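Local coordinates for protein glutaredoxin, CPYC type (PDB 7NCV) that probably reduces glutathione-containing disulfides as a CPYC-type glutaredoxin, a small redox protein of the thioredoxin fold, at residues Ala6-Glu9 / Ile10-Val14; Arg74-Asn78 / Gly79-Gly83. All blocks are in the same frame, centred on the assembly; numbering follows the deposited sequence.

Contact 1: Ala6-Glu9 / Ile10-Val14; sequences AINE and IQKAV
Ala6-Glu9 and Ile10-Val14 are consecutive turns of the helix 3-16, joined by four backbone bonds from the N-H of Ile10, Gln11, Lys12 and Ala13 to the carbonyl oxygens of Ala6, Ile7, Asn8 and Glu9, with donor-to-acceptor distances of 2.9-3.0 Å and N-H...O angles of at least 157°. The i to i+4 spacing of all four identifies a regular alpha helix.

On the exposed side, Asn8 and Lys12 add a side-chain bond one turn apart. Lys12 NZ donates to Asn8 OD1 at 3.0 Å, tilted 24° out of the amide plane and approaching well off the C=O direction. The lysine reaches it by a bend at its last torsion (chi4 45°), which turns the ammonium group back toward the asparagine, while Lys12 CD lies 3.8 Å from Asn8 ND2. Beside this pair, Ile7 and Gln11 run alongside each other and point the same way. The gamma branch Ile7 CG2 is 3.6 Å from Gln11 CD, so a methyl group rests against the amide carbon. Ile7 CG2 stands anti to the backbone N and beside the carbonyl carbon, on the side where the Gln11 amide lies.

Ile10 packs differently: its CG1 lies 3.3 Å from Ala6 O, close to the acceptor of its own N-H, and its side chain reaches Tyr22 of the strand 19-23 and Ile66 of the helix 58-67. Glu9 directs its carboxylate to Arg53 in a salt bridge. The helix is therefore amphipathic: Ala6, Ile10 and Val14 are buried, whereas the Asn8-Lys12 bond joins two exposed side chains, where water probably competes for the same polar groups.

Contact 2: Arg74-Asn78 / Gly79-Gly83; sequences RVFIN and GKFLG
Phe76 and Phe81 meet edge to face, the edge of Phe81 directed at the face of Phe76, with ring centroids 5.5 Å apart and planes inclined at 59°. Phe81 CD1 stands above one face of the Phe76 ring, displaced toward its rim, and Phe81 CB lies 3.8 Å from Phe76 CE2. Phe81 CG is anti to the backbone N (chi1 176°), which places its ring beside its own carbonyl carbon, forward along the strand and near Arg74, with Gly83 N over the centre of one face. In the Arg74 conformer described, one of two in the crystal, the guanidinium plane is only 8° from the ring plane and Arg74 NH2 comes obliquely to Phe81 CZ at 3.5 Å, while NE is hydrogen-bonded to Ser71 O; this contact is therefore less certain than the ring pair.

Behind the rings, the backbone fixes their register. Phe76 and Phe81 form an antiparallel non-hydrogen-bonded pair, and Phe76 CA makes a CA-H...O contact with Lys80 O. Ile77 and Lys80 exchange two N-H...O bonds, Ile77 N to Lys80 O and Lys80 N to Ile77 O, each 3.0 Å long, closing the type I' turn through Asn78 and Gly79. At the other end, Leu82 N donates to Val75 O at 2.8 Å and Val75 N to Gly83 O at 3.0 Å. Leu82 and Gly83 thus both face Val75, forming a classic beta bulge. Leu82 CD2 bridges two residues of the partner strand, lying 4.0 Å from Ile77 CD1 and near Val75 CG1.

The hairpin forms the edge of the mixed sheet: the strand 74-77 also bonds through its backbone to the strand 19-23, and 80-83 is the outermost strand. The helix 58-67 covers the Phe76 and Phe81 side through Leu63 and Thr67, while Val75, Ile77 and Leu82 pack on the helices 85-94 and 96-103.

Contact 1 comes first along the chain, within the N-terminal helix 3-16, and contact 2 follows much later, in the hairpin of strands 74-77 and 80-83. Their centres lie about 12 Å apart, yet they touch: Val14 CG1 approaches Phe76 CD2 and Gly79 O, each at 3.6 Å. Both also share neighbours, since the strand 19-23 and the helix 58-67 receive side chains from each. The helix of contact 1 therefore packs on the same sheet side as Phe76, while the helices 85-94 and 96-103 lie against the residues on the other face of the hairpin. This layering of helices about a central sheet is the thioredoxin-like architecture of glutaredoxins.

Contact 1: Ala6-Glu9 / Ile10-Val14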
loop_
_atom_site.group_PDB
_atom_site.type_symbol
_atom_site.label_atom_id
_atom_site.label_comp_id
_atom_site.label_asym_id
_atom_site.label_seq_id
_atom_site.Cartn_x
_atom_site.Cartn_y
_atom_site.Cartn_z
ATOM N N ALA A 6 -10.905 10.605 -5.315
ATOM C CA ALA A 6 -9.826 9.869 -4.685
ATOM C C ALA A 6 -10.177 8.400 -4.552
ATOM O O ALA A 6 -9.318 7.529 -4.779
ATOM C CB ALA A 6 -9.511 10.472 -3.310
ATOM N N ILE A 7 -11.426 8.093 -4.166
ATOM C CA ILE A 7 -11.824 6.687 -4.098
ATOM C C ILE A 7 -11.662 6.036 -5.468
ATOM O O ILE A 7 -11.073 4.952 -5.605
ATOM C CB ILE A 7 -13.263 6.569 -3.575
ATOM C CG1 ILE A 7 -13.251 6.944 -2.080
ATOM C CG2 ILE A 7 -13.742 5.138 -3.786
ATOM C CD1 ILE A 7 -14.618 7.249 -1.508
ATOM N N ASN A 8 -12.137 6.720 -6.511
ATOM C CA ASN A 8 -11.989 6.210 -7.884
ATOM C C ASN A 8 -10.514 5.950 -8.202
ATOM O O ASN A 8 -10.146 4.886 -8.729
ATOM C CB ASN A 8 -12.576 7.211 -8.880
ATOM C CG ASN A 8 -12.420 6.738 -10.299
ATOM O OD1 ASN A 8 -13.103 5.805 -10.724
ATOM N ND2 ASN A 8 -11.478 7.341 -11.029
ATOM N N GLU A 9 -9.657 6.926 -7.911
ATOM C CA GLU A 9 -8.244 6.801 -8.261
ATOM C C GLU A 9 -7.616 5.605 -7.562
ATOM O O GLU A 9 -6.877 4.821 -8.184
ATOM C CB GLU A 9 -7.486 8.070 -7.862
ATOM C CG GLU A 9 -6.016 8.013 -8.165
ATOM C CD GLU A 9 -5.286 9.297 -7.784
ATOM O OE1 GLU A 9 -5.783 10.385 -8.136
ATOM O OE2 GLU A 9 -4.201 9.218 -7.162
ATOM N N ILE A 10 -7.849 5.479 -6.249
ATOM C CA ILE A 10 -7.245 4.396 -5.462
ATOM C C ILE A 10 -7.787 3.052 -5.928
ATOM O O ILE A 10 -7.023 2.095 -6.110
ATOM C CB ILE A 10 -7.475 4.629 -3.963
ATOM C CG1 ILE A 10 -6.717 5.857 -3.568
ATOM C CG2 ILE A 10 -6.946 3.438 -3.162
ATOM C CD1 ILE A 10 -7.058 6.313 -2.160
ATOM N N GLN A 11 -9.099 2.952 -6.146
ATOM C CA GLN A 11 -9.606 1.653 -6.551
ATOM C C GLN A 11 -9.002 1.222 -7.882
ATOM O O GLN A 11 -8.628 0.055 -8.050
ATOM C CB GLN A 11 -11.133 1.677 -6.633
ATOM C CG GLN A 11 -11.757 1.788 -5.234
ATOM C CD GLN A 11 -13.263 1.898 -5.377
ATOM O OE1 GLN A 11 -13.774 2.527 -6.332
ATOM N NE2 GLN A 11 -13.982 1.296 -4.440
ATOM N N LYS A 12 -8.886 2.157 -8.848
ATOM C CA LYS A 12 -8.310 1.824 -10.156
ATOM C C LYS A 12 -6.835 1.437 -10.010
ATOM O O LYS A 12 -6.364 0.487 -10.661
ATOM C CB LYS A 12 -8.470 3.003 -11.084
ATOM C CG LYS A 12 -9.927 3.113 -11.635
ATOM C CD LYS A 12 -10.076 4.183 -12.696
ATOM C CE LYS A 12 -11.338 3.940 -13.532
ATOM N NZ LYS A 12 -12.547 3.595 -12.701
ATOM N N ALA A 13 -6.076 2.177 -9.186
ATOM C CA ALA A 13 -4.657 1.861 -9.050
ATOM C C ALA A 13 -4.468 0.524 -8.356
ATOM O O ALA A 13 -3.567 -0.254 -8.715
ATOM C CB ALA A 13 -3.938 2.977 -8.264
ATOM N N VAL A 14 -5.283 0.244 -7.323
ATOM C CA VAL A 14 -5.167 -1.027 -6.614
ATOM C C VAL A 14 -5.513 -2.193 -7.540
ATOM O O VAL A 14 -4.884 -3.260 -7.476
ATOM C CB VAL A 14 -6.093 -0.970 -5.387
ATOM C CG1 VAL A 14 -6.327 -2.338 -4.769
ATOM C CG2 VAL A 14 -5.471 -0.040 -4.306
#

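Contact 2: Arg74-Asn78 / Gly79-Gly83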
loop_
_atom_site.group_PDB
_atom_site.type_symbol
_atom_site.label_atom_id
_atom_site.label_comp_id
_atom_site.label_asym_id
_atom_site.label_seq_id
_atom_site.Cartn_x
_atom_site.Cartn_y
_atom_site.Cartn_z
ATOM N N ARG A 74 -0.625 2.129 3.595
ATOM C CA ARG A 74 -1.736 1.222 3.237
ATOM C C ARG A 74 -1.255 0.365 2.079
ATOM O O ARG A 74 -1.012 0.877 0.980
ATOM C CB ARG A 74 -3.010 2.009 2.876
ATOM C CG ARG A 74 -3.539 2.874 4.048
ATOM C CD ARG A 74 -4.349 2.023 5.055
ATOM N NE ARG A 74 -4.276 2.466 6.445
ATOM C CZ ARG A 74 -5.056 1.983 7.411
ATOM N NH1 ARG A 74 -4.977 2.423 8.677
ATOM N NH2 ARG A 74 -5.868 0.998 7.115
ATOM N N VAL A 75 -1.008 -0.910 2.350
ATOM C CA VAL A 75 -0.377 -1.832 1.402
ATOM C C VAL A 75 -1.437 -2.717 0.781
ATOM O O VAL A 75 -2.271 -3.316 1.500
ATOM C CB VAL A 75 0.660 -2.707 2.130
ATOM C CG1 VAL A 75 1.267 -3.713 1.189
ATOM C CG2 VAL A 75 1.751 -1.834 2.771
ATOM N N PHE A 76 -1.401 -2.816 -0.554
ATOM C CA PHE A 76 -2.306 -3.700 -1.291
ATOM C C PHE A 76 -1.513 -4.661 -2.156
ATOM O O PHE A 76 -0.510 -4.267 -2.772
ATOM C CB PHE A 76 -3.239 -2.888 -2.213
ATOM C CG PHE A 76 -4.108 -1.872 -1.485
ATOM C CD1 PHE A 76 -3.577 -0.619 -1.087
ATOM C CD2 PHE A 76 -5.466 -2.130 -1.309
ATOM C CE1 PHE A 76 -4.405 0.344 -0.481
ATOM C CE2 PHE A 76 -6.296 -1.200 -0.737
ATOM C CZ PHE A 76 -5.769 0.038 -0.304
ATOM N N ILE A 77 -1.962 -5.921 -2.221
ATOM C CA ILE A 77 -1.342 -6.919 -3.084
ATOM C C ILE A 77 -2.449 -7.636 -3.836
ATOM O O ILE A 77 -3.432 -8.067 -3.214
ATOM C CB ILE A 77 -0.511 -7.925 -2.267
ATOM C CG1 ILE A 77 0.623 -7.159 -1.522
ATOM C CG2 ILE A 77 0.022 -9.023 -3.182
ATOM C CD1 ILE A 77 1.407 -8.110 -0.589
ATOM N N ASN A 78 -2.307 -7.746 -5.168
ATOM C CA ASN A 78 -3.287 -8.515 -5.979
ATOM C C ASN A 78 -4.708 -7.952 -5.812
ATOM O O ASN A 78 -5.700 -8.703 -5.851
ATOM C CB ASN A 78 -3.262 -10.013 -5.595
ATOM C CG ASN A 78 -3.890 -10.893 -6.657
ATOM O OD1 ASN A 78 -3.708 -10.657 -7.833
ATOM N ND2 ASN A 78 -4.642 -11.898 -6.224
ATOM N N GLY A 79 -4.805 -6.649 -5.574
ATOM C CA GLY A 79 -6.082 -5.942 -5.486
ATOM C C GLY A 79 -6.721 -5.994 -4.112
ATOM O O GLY A 79 -7.844 -5.476 -3.948
ATOM N N LYS A 80 -6.069 -6.633 -3.139
ATOM C CA LYS A 80 -6.622 -6.855 -1.806
ATOM C C LYS A 80 -5.768 -6.126 -0.768
ATOM O O LYS A 80 -4.531 -6.244 -0.759
ATOM C CB LYS A 80 -6.648 -8.341 -1.495
ATOM C CG LYS A 80 -7.022 -8.695 -0.059
ATOM C CD LYS A 80 -7.176 -10.213 0.126
ATOM C CE LYS A 80 -7.771 -10.519 1.471
ATOM N NZ LYS A 80 -7.916 -11.977 1.674
ATOM N N PHE A 81 -6.436 -5.407 0.126
ATOM C CA PHE A 81 -5.714 -4.730 1.181
ATOM C C PHE A 81 -5.030 -5.735 2.117
ATOM O O PHE A 81 -5.675 -6.654 2.656
ATOM C CB PHE A 81 -6.697 -3.873 1.970
ATOM C CG PHE A 81 -6.089 -3.201 3.146
ATOM C CD1 PHE A 81 -5.050 -2.301 2.989
ATOM C CD2 PHE A 81 -6.577 -3.449 4.420
ATOM C CE1 PHE A 81 -4.516 -1.651 4.100
ATOM C CE2 PHE A 81 -6.053 -2.813 5.550
ATOM C CZ PHE A 81 -4.975 -1.909 5.372
ATOM N N LEU A 82 -3.729 -5.537 2.345
ATOM C CA LEU A 82 -2.972 -6.371 3.279
ATOM C C LEU A 82 -2.970 -5.793 4.686
ATOM O O LEU A 82 -3.200 -6.528 5.665
ATOM C CB LEU A 82 -1.527 -6.530 2.759
ATOM C CG LEU A 82 -0.660 -7.332 3.718
ATOM C CD1 LEU A 82 -1.128 -8.758 3.787
ATOM C CD2 LEU A 82 0.776 -7.268 3.239
ATOM N N GLY A 83 -2.682 -4.511 4.820
ATOM C CA GLY A 83 -2.492 -3.910 6.154
ATOM C C GLY A 83 -1.526 -2.741 6.103
ATOM O O GLY A 83 -1.245 -2.188 5.027
#